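Local coordinates for transcriptional regulator (Thermus thermophilus, PDB 2H0A), which probably regulates transcription as a CcpA-like member of the LacI/GalR family of repressors, through a core domain that resembles periplasmic binding proteins, at residues 187-192 with 214-219; 228-233 with 261-266. One frame throughout, in Å; residues are numbered along the deposited sequence.

Along the chain the two contacts follow one another in series, neither nested nor crossed. Contact 1 closes first: the chain leaves strand 182-185, runs through helix 189-200 and returns along strand 210-215, so that residues 187-192 meet 214-219 where this beta-alpha-beta unit ends. After helix 220-224 the chain enters strand 227-230, and contact 2 opens; it closes when strand 257-265 returns, after helix 233-248, to pair antiparallel with it. Strands 210-215 and 227-230 are neighbours in one sheet, and the contact centres lie about 10 Å apart. A probable hydrogen bond from Thr228 to Asp189 joins them directly, as does another between the backbones of Asp216 and Ile229.

Contact 1: residues 187-192 with 214-219; sequences GADQVA and GFDGHP
The carboxylate of Asp189 reaches the turn after strand 210-215, where its OD2 accepts a hydrogen bond from His218 N at 2.8 Å, with an N-H...O angle of 158° and the donor nearly in line with the carboxylate C-O bond. With CG anti to its own carbonyl carbon (chi1 -68°), the group lies beside its backbone N, from where OD2 reaches His218 N. The other oxygen, OD1, is hydrogen-bonded to Thr228 OG1, so the two bonds probably fix the carboxylate's rotation. An asparagine in place of Asp189 would probably leave either His218 N or the Thr228 hydroxyl without its acceptor, depending on how the amide turned. A water accepts from Gln190 N at 3.0 Å and donates to Asp216 OD2 at 2.6 Å, bridging the helix start to the turn. Within the turn, the CB of Asp216 sits 3.6 Å above the centre of the His218 ring, whose ND1 is paired with Arg16. At the helix's first turn, Ala192 CB rests 3.9 Å from Gly214 CA. Ala188 is the N-cap of helix 189-200; the contact joins that helix's first turn to the end of strand 210-215 in a beta-alpha-beta unit; strand 227-230 bonds to Gly214 and Asp216, while helices 12-25 and 220-224 pack against His218 and Asp189 respectively.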
loop_
_atom_site.group_PDB
_atom_site.type_symbol
_atom_site.label_atom_id
_atom_site.label_comp_id
_atom_site.label_asym_id
_atom_site.label_seq_id
_atom_site.Cartn_x
_atom_site.Cartn_y
_atom_site.Cartn_z
ATOM N N GLY A 187 -9.642 -14.190 3.099
ATOM C CA GLY A 187 -10.423 -12.979 3.275
ATOM C C GLY A 187 -10.251 -12.017 2.120
ATOM O O GLY A 187 -11.103 -11.167 1.894
ATOM N N ALA A 188 -9.134 -12.145 1.408
ATOM C CA ALA A 188 -8.820 -11.319 0.239
ATOM C C ALA A 188 -7.868 -12.124 -0.647
ATOM O O ALA A 188 -7.006 -12.854 -0.146
ATOM C CB ALA A 188 -8.168 -10.023 0.663
ATOM N N ASP A 189 -8.018 -12.007 -1.962
ATOM C CA ASP A 189 -7.160 -12.768 -2.855
ATOM C C ASP A 189 -5.676 -12.430 -2.723
ATOM O O ASP A 189 -4.824 -13.314 -2.796
ATOM C CB ASP A 189 -7.618 -12.598 -4.304
ATOM C CG ASP A 189 -8.964 -13.257 -4.571
ATOM O OD1 ASP A 189 -9.336 -14.185 -3.817
ATOM O OD2 ASP A 189 -9.644 -12.857 -5.541
ATOM N N GLN A 190 -5.367 -11.155 -2.516
ATOM C CA GLN A 190 -3.979 -10.716 -2.376
ATOM C C GLN A 190 -3.282 -11.468 -1.227
ATOM O O GLN A 190 -2.160 -11.958 -1.365
ATOM C CB GLN A 190 -3.959 -9.201 -2.130
ATOM C CG GLN A 190 -2.619 -8.531 -2.360
ATOM C CD GLN A 190 -2.021 -8.867 -3.708
ATOM O OE1 GLN A 190 -1.002 -9.546 -3.794
ATOM N NE2 GLN A 190 -2.655 -8.397 -4.771
ATOM N N VAL A 191 -3.972 -11.558 -0.097
ATOM C CA VAL A 191 -3.469 -12.243 1.089
ATOM C C VAL A 191 -3.377 -13.746 0.803
ATOM O O VAL A 191 -2.411 -14.408 1.197
ATOM C CB VAL A 191 -4.421 -11.976 2.281
ATOM C CG1 VAL A 191 -3.892 -12.613 3.548
ATOM C CG2 VAL A 191 -4.600 -10.467 2.458
ATOM N N ALA A 192 -4.384 -14.263 0.098
ATOM C CA ALA A 192 -4.447 -15.671 -0.284
ATOM C C ALA A 192 -3.251 -16.071 -1.155
ATOM O O ALA A 192 -2.815 -17.223 -1.138
ATOM C CB ALA A 192 -5.743 -15.944 -1.031
ATOM N N GLY A 214 -9.745 -17.618 -1.042
ATOM C CA GLY A 214 -9.664 -16.168 -1.033
ATOM C C GLY A 214 -11.031 -15.514 -1.170
ATOM O O GLY A 214 -12.059 -16.180 -1.128
ATOM N N PHE A 215 -11.034 -14.195 -1.326
ATOM C CA PHE A 215 -12.253 -13.410 -1.480
ATOM C C PHE A 215 -11.864 -12.426 -2.580
ATOM O O PHE A 215 -10.704 -12.083 -2.704
ATOM C CB PHE A 215 -12.673 -12.831 -0.133
ATOM C CG PHE A 215 -14.107 -12.435 -0.069
ATOM C CD1 PHE A 215 -14.573 -11.331 -0.776
ATOM C CD2 PHE A 215 -15.006 -13.182 0.689
ATOM C CE1 PHE A 215 -15.922 -10.975 -0.727
ATOM C CE2 PHE A 215 -16.359 -12.836 0.743
ATOM C CZ PHE A 215 -16.817 -11.730 0.033
ATOM N N ASP A 216 -12.846 -11.997 -3.368
ATOM C CA ASP A 216 -12.672 -11.061 -4.486
ATOM C C ASP A 216 -12.570 -11.547 -5.930
ATOM O O ASP A 216 -12.566 -10.752 -6.855
ATOM C CB ASP A 216 -11.292 -10.390 -4.483
ATOM C CG ASP A 216 -11.214 -9.177 -3.559
ATOM O OD1 ASP A 216 -12.258 -8.611 -3.154
ATOM O OD2 ASP A 216 -10.079 -8.764 -3.247
ATOM N N GLY A 217 -12.481 -12.856 -6.125
ATOM C CA GLY A 217 -12.420 -13.375 -7.477
ATOM C C GLY A 217 -11.604 -12.640 -8.533
ATOM O O GLY A 217 -12.007 -12.557 -9.699
ATOM N N HIS A 218 -10.497 -12.033 -8.120
ATOM C CA HIS A 218 -9.648 -11.296 -9.046
ATOM C C HIS A 218 -9.142 -12.122 -10.214
ATOM O O HIS A 218 -8.992 -13.336 -10.108
ATOM C CB HIS A 218 -8.437 -10.702 -8.325
ATOM C CG HIS A 218 -8.771 -9.549 -7.441
ATOM N ND1 HIS A 218 -9.731 -8.618 -7.767
ATOM C CD2 HIS A 218 -8.259 -9.165 -6.250
ATOM C CE1 HIS A 218 -9.800 -7.708 -6.812
ATOM N NE2 HIS A 218 -8.917 -8.016 -5.880
ATOM N N PRO A 219 -8.872 -11.467 -11.351
ATOM C CA PRO A 219 -8.376 -12.167 -12.536
ATOM C C PRO A 219 -7.135 -13.017 -12.245
ATOM O O PRO A 219 -7.026 -14.147 -12.707
ATOM C CB PRO A 219 -8.078 -11.025 -13.503
ATOM C CG PRO A 219 -9.138 -10.030 -13.160
ATOM C CD PRO A 219 -9.133 -10.047 -11.651
HETATM O O HOH W 1 -7.560 -9.149 -2.660
#

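Contact 2: residues 228-233 with 261-266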
loop_
_atom_site.group_PDB
_atom_site.type_symbol
_atom_site.label_atom_id
_atom_site.label_comp_id
_atom_site.label_asym_id
_atom_site.label_seq_id
_atom_site.Cartn_x
_atom_site.Cartn_y
_atom_site.Cartn_z
ATOM N N THR A 228 -11.902 -19.128 -4.642
ATOM C CA THR A 228 -12.249 -17.877 -3.995
ATOM C C THR A 228 -13.739 -17.591 -4.038
ATOM O O THR A 228 -14.489 -18.270 -4.727
ATOM C CB THR A 228 -11.464 -16.695 -4.653
ATOM O OG1 THR A 228 -11.814 -15.459 -4.021
ATOM C CG2 THR A 228 -11.773 -16.597 -6.140
ATOM N N ILE A 229 -14.158 -16.607 -3.256
ATOM C CA ILE A 229 -15.543 -16.154 -3.229
ATOM C C ILE A 229 -15.466 -14.957 -4.181
ATOM O O ILE A 229 -15.005 -13.875 -3.802
ATOM C CB ILE A 229 -15.963 -15.649 -1.816
ATOM C CG1 ILE A 229 -15.809 -16.767 -0.789
ATOM C CG2 ILE A 229 -17.401 -15.143 -1.847
ATOM C CD1 ILE A 229 -16.690 -17.948 -1.073
ATOM N N ALA A 230 -15.909 -15.161 -5.415
ATOM C CA ALA A 230 -15.838 -14.116 -6.435
ATOM C C ALA A 230 -16.879 -13.002 -6.404
ATOM O O ALA A 230 -18.076 -13.255 -6.293
ATOM C CB ALA A 230 -15.822 -14.763 -7.829
ATOM N N GLN A 231 -16.388 -11.769 -6.514
ATOM C CA GLN A 231 -17.218 -10.574 -6.557
ATOM C C GLN A 231 -17.304 -10.106 -8.011
ATOM O O GLN A 231 -16.315 -10.153 -8.732
ATOM C CB GLN A 231 -16.593 -9.433 -5.770
ATOM C CG GLN A 231 -16.462 -9.612 -4.286
ATOM C CD GLN A 231 -16.073 -8.300 -3.621
ATOM O OE1 GLN A 231 -16.876 -7.365 -3.556
ATOM N NE2 GLN A 231 -14.835 -8.216 -3.146
ATOM N N PRO A 232 -18.493 -9.660 -8.459
ATOM C CA PRO A 232 -18.692 -9.176 -9.836
ATOM C C PRO A 232 -18.397 -7.683 -9.858
ATOM O O PRO A 232 -19.276 -6.868 -10.138
ATOM C CB PRO A 232 -20.163 -9.472 -10.083
ATOM C CG PRO A 232 -20.770 -9.208 -8.706
ATOM C CD PRO A 232 -19.789 -9.857 -7.770
ATOM N N VAL A 233 -17.150 -7.340 -9.553
ATOM C CA VAL A 233 -16.700 -5.949 -9.457
ATOM C C VAL A 233 -16.907 -5.070 -10.690
ATOM O O VAL A 233 -17.309 -3.918 -10.566
ATOM C CB VAL A 233 -15.218 -5.900 -9.022
ATOM C CG1 VAL A 233 -14.819 -4.485 -8.683
ATOM C CG2 VAL A 233 -15.006 -6.801 -7.818
ATOM N N GLU A 261 -24.479 -10.416 -5.589
ATOM C CA GLU A 261 -24.164 -11.580 -4.763
ATOM C C GLU A 261 -22.868 -12.225 -5.214
ATOM O O GLU A 261 -22.614 -12.362 -6.404
ATOM C CB GLU A 261 -25.273 -12.644 -4.823
ATOM C CG GLU A 261 -26.653 -12.192 -4.364
ATOM C CD GLU A 261 -27.647 -13.352 -4.253
ATOM O OE1 GLU A 261 -27.645 -14.236 -5.142
ATOM O OE2 GLU A 261 -28.439 -13.374 -3.282
ATOM N N PRO A 262 -22.026 -12.629 -4.258
ATOM C CA PRO A 262 -20.750 -13.271 -4.563
ATOM C C PRO A 262 -20.998 -14.756 -4.815
ATOM O O PRO A 262 -22.035 -15.289 -4.426
ATOM C CB PRO A 262 -19.942 -13.016 -3.304
ATOM C CG PRO A 262 -20.987 -13.135 -2.240
ATOM C CD PRO A 262 -22.147 -12.360 -2.816
ATOM N N VAL A 263 -20.059 -15.426 -5.464
ATOM C CA VAL A 263 -20.242 -16.838 -5.750
ATOM C C VAL A 263 -18.940 -17.598 -5.564
ATOM O O VAL A 263 -17.865 -17.095 -5.885
ATOM C CB VAL A 263 -20.756 -17.042 -7.204
ATOM C CG1 VAL A 263 -19.712 -16.549 -8.196
ATOM C CG2 VAL A 263 -21.082 -18.504 -7.454
ATOM N N LEU A 264 -19.043 -18.814 -5.048
ATOM C CA LEU A 264 -17.868 -19.640 -4.827
ATOM C C LEU A 264 -17.368 -20.190 -6.148
ATOM O O LEU A 264 -18.148 -20.673 -6.968
ATOM C CB LEU A 264 -18.211 -20.817 -3.911
ATOM C CG LEU A 264 -17.114 -21.609 -3.178
ATOM C CD1 LEU A 264 -17.614 -23.030 -2.952
ATOM C CD2 LEU A 264 -15.830 -21.651 -3.964
ATOM N N VAL A 265 -16.063 -20.113 -6.359
ATOM C CA VAL A 265 -15.465 -20.662 -7.564
ATOM C C VAL A 265 -14.357 -21.580 -7.060
ATOM O O VAL A 265 -13.375 -21.107 -6.498
ATOM C CB VAL A 265 -14.876 -19.555 -8.472
ATOM C CG1 VAL A 265 -14.354 -20.167 -9.779
ATOM C CG2 VAL A 265 -15.937 -18.494 -8.754
ATOM N N GLU A 266 -14.532 -22.887 -7.239
ATOM C CA GLU A 266 -13.559 -23.873 -6.779
ATOM C C GLU A 266 -12.381 -24.096 -7.718
ATOM O O GLU A 266 -12.558 -24.313 -8.915
ATOM C CB GLU A 266 -14.237 -25.219 -6.550
ATOM C CG GLU A 266 -15.320 -25.214 -5.493
ATOM C CD GLU A 266 -16.005 -26.563 -5.386
ATOM O OE1 GLU A 266 -15.283 -27.585 -5.326
ATOM O OE2 GLU A 266 -17.256 -26.601 -5.357
#
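Ile229 runs alongside Pro262, the two side chains heading in a common direction, with Ile229 CG2 at 3.6 Å from Pro262 CB. Since CG2 stands anti to the backbone N of Ile229 (chi1 -60° for CG1), this methyl is the branch that meets the proline, while Ile229 CD1 approaches Leu264 CG more loosely at 4.2 Å. Helix 99-109 packs on this face, touching Ile229 through Leu104 and Ala105 and Leu264 through Tyr108. On the other face Thr228 is buried, its OG1 bonded to Asp189, and Ala230 CB meets Val265 CG2 at 3.8 Å; the solvent side is that of strand 263-265, where Val263 is exposed and Val265 partly so. Glu261, also exposed, forms a salt bridge with Arg259. Strand 257-265 lies between 92-96, its parallel neighbour, and 227-230, its antiparallel one: hydrogen-bonded pairs Thr228-Val265 and Ala230-Val263 flank the non-hydrogen-bonded pair Ile229-Leu264. Val265 N reaches Thr228 O at 2.9 Å with a C=O...N angle of 174°, whereas Ala230 N meets Val263 O at 2.8 Å, tilted 29° from the carbonyl plane. The four backbone bonds set the antiparallel register, and apolar contacts on both faces add to it, with helix 99-109 covering the Ile229 side.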